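Local coordinates for beta-agarase (Persicobacter, PDB 6AII), which probably hydrolyses the beta-1,4 linkages of agarose, releasing neoagarobiose, through a calcium-binding catalytic domain of glycoside hydrolase family 16, at residues A3-G8 with S28-Y33; N73-I78 with I312-W317. All blocks are in the same frame, centred on the assembly; numbering follows the deposited sequence.

Interaction 1 of 2, residues A3-G8 with S28-Y33. With CA (calcium ion), chain B.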
ATOM      1  N   ALA A   3      13.745   8.425  22.072  1.00 28.50           N
ATOM      2  CA  ALA A   3      12.340   8.485  21.506  1.00 26.72           C
ATOM      3  C   ALA A   3      12.409   7.941  20.078  1.00 26.08           C
ATOM      4  O   ALA A   3      13.387   8.212  19.368  1.00 25.99           O
ATOM      5  CB  ALA A   3      11.854   9.934  21.540  1.00 27.06           C
ATOM      6  N   GLN A   4      11.360   7.232  19.665  1.00 25.61           N
ATOM      7  CA  GLN A   4      11.338   6.702  18.260  1.00 23.47           C
ATOM      8  C   GLN A   4      11.020   7.840  17.306  1.00 21.09           C
ATOM      9  O   GLN A   4      10.633   8.946  17.702  1.00 21.20           O
ATOM     10  CB  GLN A   4      10.297   5.588  18.263  1.00 26.17           C
ATOM     11  CG  GLN A   4      10.738   4.549  19.296  1.00 35.74           C
ATOM     12  CD  GLN A   4      10.200   3.158  19.136  1.00 40.95           C
ATOM     13  OE1 GLN A   4      10.767   2.314  18.442  1.00 50.45           O
ATOM     14  NE2 GLN A   4       9.146   2.915  19.884  1.00 36.52           N
ATOM     15  N   ASP A   5      11.158   7.529  15.991  1.00 19.77           N
ATOM     16  CA  ASP A   5      11.009   8.578  14.998  1.00 18.73           C
ATOM     17  C   ASP A   5       9.606   9.200  15.044  1.00 19.78           C
ATOM     18  O   ASP A   5       9.439  10.336  14.658  1.00 21.68           O
ATOM     19  CB  ASP A   5      11.269   8.063  13.590  1.00 20.81           C
ATOM     20  CG  ASP A   5      12.716   7.802  13.226  1.00 23.94           C
ATOM     21  OD1 ASP A   5      13.637   8.194  13.980  1.00 21.97           O
ATOM     22  OD2 ASP A   5      12.901   7.173  12.188  1.00 23.47           O
ATOM     23  N   TRP A   6       8.592   8.429  15.369  1.00 17.98           N
ATOM     24  CA  TRP A   6       7.210   8.904  15.371  1.00 18.69           C
ATOM     25  C   TRP A   6       6.858   9.575  16.701  1.00 22.75           C
ATOM     26  O   TRP A   6       5.710   9.929  16.916  1.00 21.26           O
ATOM     27  CB  TRP A   6       6.235   7.742  15.106  1.00 18.58           C
ATOM     28  CG  TRP A   6       6.464   6.586  16.022  1.00 18.40           C
ATOM     29  CD1 TRP A   6       6.120   6.497  17.329  1.00 20.17           C
ATOM     30  CD2 TRP A   6       7.064   5.338  15.682  1.00 18.49           C
ATOM     31  NE1 TRP A   6       6.422   5.272  17.834  1.00 21.16           N
ATOM     32  CE2 TRP A   6       7.059   4.550  16.854  1.00 21.50           C
ATOM     33  CE3 TRP A   6       7.633   4.823  14.515  1.00 19.50           C
ATOM     34  CZ2 TRP A   6       7.563   3.266  16.858  1.00 19.34           C
ATOM     35  CZ3 TRP A   6       8.136   3.552  14.528  1.00 19.57           C
ATOM     36  CH2 TRP A   6       8.103   2.782  15.698  1.00 18.38           C
ATOM     37  N   ALA A   7       7.798   9.654  17.622  1.00 21.92           N
ATOM     38  CA  ALA A   7       7.406  10.176  18.959  1.00 25.94           C
ATOM     39  C   ALA A   7       6.969  11.624  18.806  1.00 27.06           C
ATOM     40  O   ALA A   7       7.506  12.336  18.011  1.00 27.47           O
ATOM     41  CB  ALA A   7       8.527  10.051  19.939  1.00 26.97           C
ATOM     42  N   GLY A   8       5.935  11.983  19.540  1.00 31.24           N
ATOM     43  CA  GLY A   8       5.404  13.306  19.435  1.00 32.55           C
ATOM     44  C   GLY A   8       4.451  13.474  18.263  1.00 34.49           C
ATOM     45  O   GLY A   8       3.884  14.543  18.103  1.00 35.93           O
ATOM     46  N   SER A  28       6.259  -2.806  14.269  1.00 18.63           N
ATOM     47  CA  SER A  28       6.647  -1.430  14.327  1.00 18.29           C
ATOM     48  C   SER A  28       8.167  -1.314  14.205  1.00 19.82           C
ATOM     49  O   SER A  28       8.914  -2.137  14.805  1.00 21.24           O
ATOM     50  CB  SER A  28       6.160  -0.705  15.606  1.00 18.24           C
ATOM     51  OG  SER A  28       4.755  -0.816  15.780  1.00 18.61           O
ATOM     52  N   ASP A  29       8.663  -0.344  13.415  1.00 18.55           N
ATOM     53  CA  ASP A  29      10.090  -0.216  13.152  1.00 19.62           C
ATOM     54  C   ASP A  29      10.362   1.164  12.589  1.00 18.49           C
ATOM     55  O   ASP A  29       9.622   1.565  11.654  1.00 18.97           O
ATOM     56  CB  ASP A  29      10.558  -1.305  12.194  1.00 21.23           C
ATOM     57  CG  ASP A  29      12.060  -1.502  12.118  1.00 20.62           C
ATOM     58  OD1 ASP A  29      12.836  -0.610  12.520  1.00 20.22           O
ATOM     59  OD2 ASP A  29      12.431  -2.649  11.732  1.00 22.44           O
ATOM     60  N   ASP A  30      11.377   1.897  13.122  1.00 17.86           N
ATOM     61  CA  ASP A  30      11.760   3.161  12.490  1.00 17.36           C
ATOM     62  C   ASP A  30      13.048   3.122  11.662  1.00 16.61           C
ATOM     63  O   ASP A  30      13.520   4.155  11.222  1.00 18.99           O
ATOM     64  CB  ASP A  30      11.743   4.293  13.513  1.00 19.69           C
ATOM     65  CG  ASP A  30      12.629   4.124  14.727  1.00 23.57           C
ATOM     66  OD1 ASP A  30      13.327   3.107  14.837  1.00 22.28           O
ATOM     67  OD2 ASP A  30      12.609   5.087  15.525  1.00 21.48           O
ATOM     68  N   PHE A  31      13.550   1.895  11.403  1.00 17.36           N
ATOM     69  CA  PHE A  31      14.531   1.654  10.332  1.00 18.19           C
ATOM     70  C   PHE A  31      15.816   2.497  10.445  1.00 20.11           C
ATOM     71  O   PHE A  31      16.322   3.023   9.449  1.00 22.39           O
ATOM     72  CB  PHE A  31      13.847   1.894   8.967  1.00 18.52           C
ATOM     73  CG  PHE A  31      12.797   0.866   8.693  1.00 19.40           C
ATOM     74  CD1 PHE A  31      13.154  -0.464   8.645  1.00 20.43           C
ATOM     75  CD2 PHE A  31      11.459   1.200   8.523  1.00 19.08           C
ATOM     76  CE1 PHE A  31      12.217  -1.447   8.392  1.00 19.43           C
ATOM     77  CE2 PHE A  31      10.523   0.220   8.265  1.00 18.63           C
ATOM     78  CZ  PHE A  31      10.900  -1.100   8.204  1.00 19.43           C
ATOM     79  N   ASN A  32      16.330   2.607  11.665  1.00 21.47           N
ATOM     80  CA  ASN A  32      17.495   3.471  11.896  1.00 23.86           C
ATOM     81  C   ASN A  32      18.733   2.603  12.110  1.00 21.98           C
ATOM     82  O   ASN A  32      19.658   2.963  12.851  1.00 22.85           O
ATOM     83  CB  ASN A  32      17.198   4.491  12.993  1.00 25.52           C
ATOM     84  CG  ASN A  32      16.040   5.425  12.648  1.00 24.68           C
ATOM     85  OD1 ASN A  32      15.799   5.824  11.482  1.00 22.01           O
ATOM     86  ND2 ASN A  32      15.353   5.847  13.690  1.00 22.86           N
ATOM     87  N   TYR A  33      18.751   1.448  11.467  1.00 21.28           N
ATOM     88  CA  TYR A  33      19.883   0.530  11.466  1.00 21.20           C
ATOM     89  C   TYR A  33      20.268   0.246  10.009  1.00 22.18           C
ATOM     90  O   TYR A  33      19.501   0.577   9.082  1.00 20.74           O
ATOM     91  CB  TYR A  33      19.542  -0.772  12.187  1.00 21.02           C
ATOM     92  CG  TYR A  33      18.258  -1.402  11.690  1.00 20.54           C
ATOM     93  CD1 TYR A  33      18.227  -2.206  10.574  1.00 21.18           C
ATOM     94  CD2 TYR A  33      17.037  -1.082  12.267  1.00 21.97           C
ATOM     95  CE1 TYR A  33      17.047  -2.771  10.097  1.00 21.22           C
ATOM     96  CE2 TYR A  33      15.857  -1.637  11.802  1.00 21.98           C
ATOM     97  CZ  TYR A  33      15.849  -2.467  10.696  1.00 20.80           C
ATOM     98  OH  TYR A  33      14.688  -3.010  10.245  1.00 21.37           O
TER
HETATM   99 CA    CA B 501      13.649   6.272  10.227  1.00 20.34          CA
HETATM  100  O   HOH W   1      11.884   0.376  16.117  1.00 35.00           O
HETATM  101  O   HOH W   2      13.500   2.318  17.357  1.00 36.49           O
HETATM  102  O   HOH W   3       9.875  -0.318  17.294  1.00 44.49           O
HETATM  103  O   HOH W   4      14.995   8.395  10.277  1.00 24.33           O
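Asp5 and Asp30 meet where the loop 3-8 passes the loop 28-33, and a calcium ion sits beside them. Asp5 OD2 binds the metal at 2.3 Å, together with the backbone O of Asp30 and Asn32 OD1; Gly74 and Asp316 supply the remaining protein ligands. Asn32 reaches the Asp5 carboxylate from the opposite direction, and its ND2 donates to Asp5 OD1 at 2.9 Å, arriving 37° above the carboxylate plane. One amide therefore serves the metal through its oxygen and the neighbouring ligand through its nitrogen. The Asp30 carboxylate does not bind the metal; with CG between its backbone N and carbonyl carbon (chi1 58°), its OD2 takes the backbone N-H of Asp5 at 2.9 Å through the anti lone pair.

Trp6 makes the closely packed, buried side: the edge of its ring lies against the backbone of Asp29, with CZ3 3.8 Å from Asp29 C, and CH2 comes within 4.0 Å of Ser28 CB. Leu23 and Tyr321 also touch this indole. The Gln4 side is looser and wet. There, one water links Gln4 OE1 to Asp30 OD1, 2.6 Å from the latter, and others lie between Gln4 and the 28-30 backbone. With Asp5 OD1 and Asp30 OD2 only 3.6 Å apart, the calcium and the N-H donors probably offset the crowding of negative charge.

Interaction 2 of 2, residues N73-I78 with I312-W317; sequences NGHMNI and IMKVDW. With CA (calcium ion), chain B.
Strands 75-78 and 312-315 run antiparallel, their axes 4.5 Å apart at closest approach and 156° between their directions, within one of the two large sheets of the GH16 beta-jelly-roll sandwich. Met76 with Val315 and Ile78 with Met313 are hydrogen-bonded pairs, while Asn77 with Lys314 between them is a non-hydrogen-bonded pair. Val315 N reaches Met76 O at 2.8 Å, and Ile78 N reaches Met313 O at 2.9 Å. At one end the 312-317 chain turns a corner at Asp316, and Asp316 and Trp317 form a classic beta bulge opposite Arg123 of strand 118-125.

The face carrying Met76, Ile78, Met313 and Val315 is apolar. CB of Met76 packs on CB of Val315 at 4.1 Å, and Ile78 and Met313 continue onto Ile284 and Ile286 of the other sheet. On the reverse face, the extended Lys314 side chain runs alongside His75, pointing the same way. Its CD lies over one face of the imidazole in a CH-pi contact, 3.9 Å from the ring centroid and 19° off the normal. Asn77 OD1 receives a weak bond from His75 ND1 at the ring edge, and Asn77 ND2 is taken by Ser72 and Ser70. A water joins His75 NE2 to Lys314 NZ, which also forms a salt bridge with Glu309.

Beyond the paired strands, both segments bind calcium. Asp316 CG stands anti to its own N (chi1 -175°), which brings OD1 to the metal that its own backbone O also binds, while OD2 forms a salt bridge with Arg123. Gly74 contributes its backbone O, bound to the calcium at 2.2 Å.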
ATOM      1  N   ASN A  73      20.384   4.930   6.072  1.00 17.72           N
ATOM      2  CA  ASN A  73      20.144   6.361   6.043  1.00 17.85           C
ATOM      3  C   ASN A  73      18.804   6.745   6.700  1.00 17.39           C
ATOM      4  O   ASN A  73      18.318   7.866   6.417  1.00 18.56           O
ATOM      5  CB  ASN A  73      20.321   6.941   4.654  1.00 19.68           C
ATOM      6  CG  ASN A  73      21.683   6.628   4.096  1.00 25.42           C
ATOM      7  OD1 ASN A  73      21.769   5.861   3.137  1.00 26.26           O
ATOM      8  ND2 ASN A  73      22.719   7.059   4.782  1.00 19.32           N
ATOM      9  N   GLY A  74      18.293   5.911   7.573  1.00 17.91           N
ATOM     10  CA  GLY A  74      17.060   6.146   8.350  1.00 17.98           C
ATOM     11  C   GLY A  74      15.806   5.574   7.747  1.00 19.04           C
ATOM     12  O   GLY A  74      14.719   5.734   8.359  1.00 18.67           O
ATOM     13  N   HIS A  75      15.943   4.840   6.633  1.00 17.20           N
ATOM     14  CA  HIS A  75      14.731   4.271   5.988  1.00 16.92           C
ATOM     15  C   HIS A  75      15.032   2.931   5.331  1.00 18.15           C
ATOM     16  O   HIS A  75      16.160   2.652   4.866  1.00 18.76           O
ATOM     17  CB  HIS A  75      14.177   5.233   4.931  1.00 17.09           C
ATOM     18  CG  HIS A  75      15.219   5.958   4.199  1.00 17.61           C
ATOM     19  ND1 HIS A  75      15.923   5.370   3.136  1.00 23.44           N
ATOM     20  CD2 HIS A  75      15.725   7.199   4.335  1.00 20.09           C
ATOM     21  CE1 HIS A  75      16.805   6.278   2.701  1.00 20.90           C
ATOM     22  NE2 HIS A  75      16.690   7.358   3.381  1.00 24.05           N
ATOM     23  N   MET A  76      13.966   2.150   5.220  1.00 17.73           N
ATOM     24  CA  MET A  76      13.980   0.964   4.364  1.00 16.60           C
ATOM     25  C   MET A  76      13.932   1.479   2.914  1.00 18.40           C
ATOM     26  O   MET A  76      13.189   2.458   2.631  1.00 19.27           O
ATOM     27  CB  MET A  76      12.772   0.066   4.614  1.00 19.33           C
ATOM     28  CG  MET A  76      12.653  -1.048   3.630  1.00 20.91           C
ATOM     29  SD  MET A  76      11.381  -2.260   4.204  1.00 28.53           S
ATOM     30  CE  MET A  76      12.212  -3.167   5.404  1.00 27.18           C
ATOM     31  N   ASN A  77      14.701   0.875   2.044  1.00 17.94           N
ATOM     32  CA  ASN A  77      14.803   1.229   0.631  1.00 19.11           C
ATOM     33  C   ASN A  77      14.210   0.068  -0.183  1.00 19.66           C
ATOM     34  O   ASN A  77      14.645  -1.079  -0.032  1.00 19.10           O
ATOM     35  CB  ASN A  77      16.261   1.377   0.203  1.00 20.28           C
ATOM     36  CG  ASN A  77      16.994   2.403   1.019  1.00 24.02           C
ATOM     37  OD1 ASN A  77      16.579   3.545   0.949  1.00 23.32           O
ATOM     38  ND2 ASN A  77      18.057   1.981   1.723  1.00 22.20           N
ATOM     39  N   ILE A  78      13.235   0.371  -1.020  1.00 18.96           N
ATOM     40  CA  ILE A  78      12.621  -0.602  -1.929  1.00 18.28           C
ATOM     41  C   ILE A  78      12.970  -0.117  -3.339  1.00 17.00           C
ATOM     42  O   ILE A  78      12.433   0.882  -3.820  1.00 18.35           O
ATOM     43  CB  ILE A  78      11.142  -0.792  -1.645  1.00 19.05           C
ATOM     44  CG1 ILE A  78      10.882  -1.137  -0.178  1.00 19.73           C
ATOM     45  CG2 ILE A  78      10.613  -1.893  -2.551  1.00 20.41           C
ATOM     46  CD1 ILE A  78       9.427  -1.234   0.196  1.00 25.96           C
ATOM     47  N   ILE A 312      13.400   4.710  -6.020  1.00 17.39           N
ATOM     48  CA  ILE A 312      13.424   4.016  -4.744  1.00 17.46           C
ATOM     49  C   ILE A 312      12.217   4.514  -3.949  1.00 17.30           C
ATOM     50  O   ILE A 312      12.075   5.744  -3.740  1.00 18.66           O
ATOM     51  CB  ILE A 312      14.704   4.310  -3.935  1.00 19.65           C
ATOM     52  CG1 ILE A 312      15.968   4.051  -4.763  1.00 21.73           C
ATOM     53  CG2 ILE A 312      14.688   3.545  -2.611  1.00 21.39           C
ATOM     54  CD1 ILE A 312      17.244   4.353  -4.013  1.00 23.30           C
ATOM     55  N   MET A 313      11.486   3.593  -3.430  1.00 16.43           N
ATOM     56  CA  MET A 313      10.414   3.867  -2.466  1.00 17.38           C
ATOM     57  C   MET A 313      11.041   3.743  -1.071  1.00 17.76           C
ATOM     58  O   MET A 313      11.608   2.701  -0.751  1.00 19.42           O
ATOM     59  CB  MET A 313       9.263   2.895  -2.582  1.00 19.84           C
ATOM     60  CG  MET A 313       8.115   3.181  -1.613  1.00 20.16           C
ATOM     61  SD  MET A 313       6.847   1.857  -1.741  1.00 20.73           S
ATOM     62  CE  MET A 313       5.722   2.388  -0.468  1.00 23.45           C
ATOM     63  N   LYS A 314      10.954   4.786  -0.249  1.00 17.55           N
ATOM     64  CA  LYS A 314      11.655   4.809   1.042  1.00 17.83           C
ATOM     65  C   LYS A 314      10.609   4.726   2.166  1.00 19.77           C
ATOM     66  O   LYS A 314       9.517   5.342   2.044  1.00 20.10           O
ATOM     67  CB  LYS A 314      12.481   6.082   1.209  1.00 17.89           C
ATOM     68  CG  LYS A 314      13.560   6.204   0.179  1.00 21.26           C
ATOM     69  CD  LYS A 314      14.369   7.493   0.267  1.00 25.65           C
ATOM     70  CE  LYS A 314      15.399   7.539  -0.833  1.00 32.95           C
ATOM     71  NZ  LYS A 314      16.065   8.857  -0.851  1.00 39.73           N
ATOM     72  N   VAL A 315      10.928   3.993   3.215  1.00 17.35           N
ATOM     73  CA  VAL A 315      10.005   3.869   4.327  1.00 17.39           C
ATOM     74  C   VAL A 315      10.764   4.348   5.580  1.00 16.77           C
ATOM     75  O   VAL A 315      11.655   3.649   6.066  1.00 18.07           O
ATOM     76  CB  VAL A 315       9.467   2.441   4.517  1.00 18.16           C
ATOM     77  CG1 VAL A 315       8.424   2.391   5.636  1.00 19.25           C
ATOM     78  CG2 VAL A 315       8.888   1.869   3.210  1.00 21.49           C
ATOM     79  N   ASP A 316      10.371   5.526   6.073  1.00 15.77           N
ATOM     80  CA  ASP A 316      11.034   6.071   7.289  1.00 16.17           C
ATOM     81  C   ASP A 316      10.640   5.263   8.504  1.00 18.47           C
ATOM     82  O   ASP A 316      11.443   5.050   9.418  1.00 19.45           O
ATOM     83  CB  ASP A 316      10.633   7.535   7.432  1.00 19.56           C
ATOM     84  CG  ASP A 316      11.328   8.265   8.569  1.00 20.99           C
ATOM     85  OD1 ASP A 316      12.434   7.819   8.986  1.00 19.91           O
ATOM     86  OD2 ASP A 316      10.757   9.298   9.011  1.00 20.58           O
ATOM     87  N   TRP A 317       9.375   4.882   8.589  1.00 16.90           N
ATOM     88  CA  TRP A 317       8.918   4.091   9.717  1.00 18.23           C
ATOM     89  C   TRP A 317       7.576   3.432   9.388  1.00 16.46           C
ATOM     90  O   TRP A 317       6.815   3.890   8.506  1.00 18.52           O
ATOM     91  CB  TRP A 317       8.809   4.919  11.028  1.00 16.42           C
ATOM     92  CG  TRP A 317       8.097   6.236  11.038  1.00 16.34           C
ATOM     93  CD1 TRP A 317       8.730   7.428  11.102  1.00 17.74           C
ATOM     94  CD2 TRP A 317       6.696   6.528  11.072  1.00 16.95           C
ATOM     95  NE1 TRP A 317       7.847   8.455  11.258  1.00 18.35           N
ATOM     96  CE2 TRP A 317       6.585   7.935  11.244  1.00 17.73           C
ATOM     97  CE3 TRP A 317       5.527   5.741  11.020  1.00 19.28           C
ATOM     98  CZ2 TRP A 317       5.363   8.565  11.321  1.00 18.43           C
ATOM     99  CZ3 TRP A 317       4.301   6.380  11.052  1.00 18.42           C
ATOM    100  CH2 TRP A 317       4.226   7.774  11.223  1.00 18.53           C
TER
HETATM  101 CA    CA B 501      13.649   6.272  10.227  1.00 20.34          CA
HETATM  102  O   HOH W   5      17.086  10.024   1.707  1.00 38.82           O
HETATM  103  O   HOH W   4      14.995   8.395  10.277  1.00 24.33           O

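Overall arrangement
Starting at the N terminus, the chain leaves loop 3-8, runs through strand 19-23 and returns in loop 28-33, so interaction 1 closes a short loop of 19 intervening residues. Interaction 2 opens only afterwards, at 73-78, and closes 233 residues later at 312-317, spanning most of the domain. The two closures follow in series, neither nesting nor crossing. In space their centres are about 12 Å apart, and the calcium joins them: three of its protein ligand residues come from interaction 1 and two from interaction 2. The Phe31 ring adds a packing link, touching the methyl of Met76 and the backbone O of Val315. Together they tie the N-terminal loops to strand 75-79 and to the last strand, 312-325.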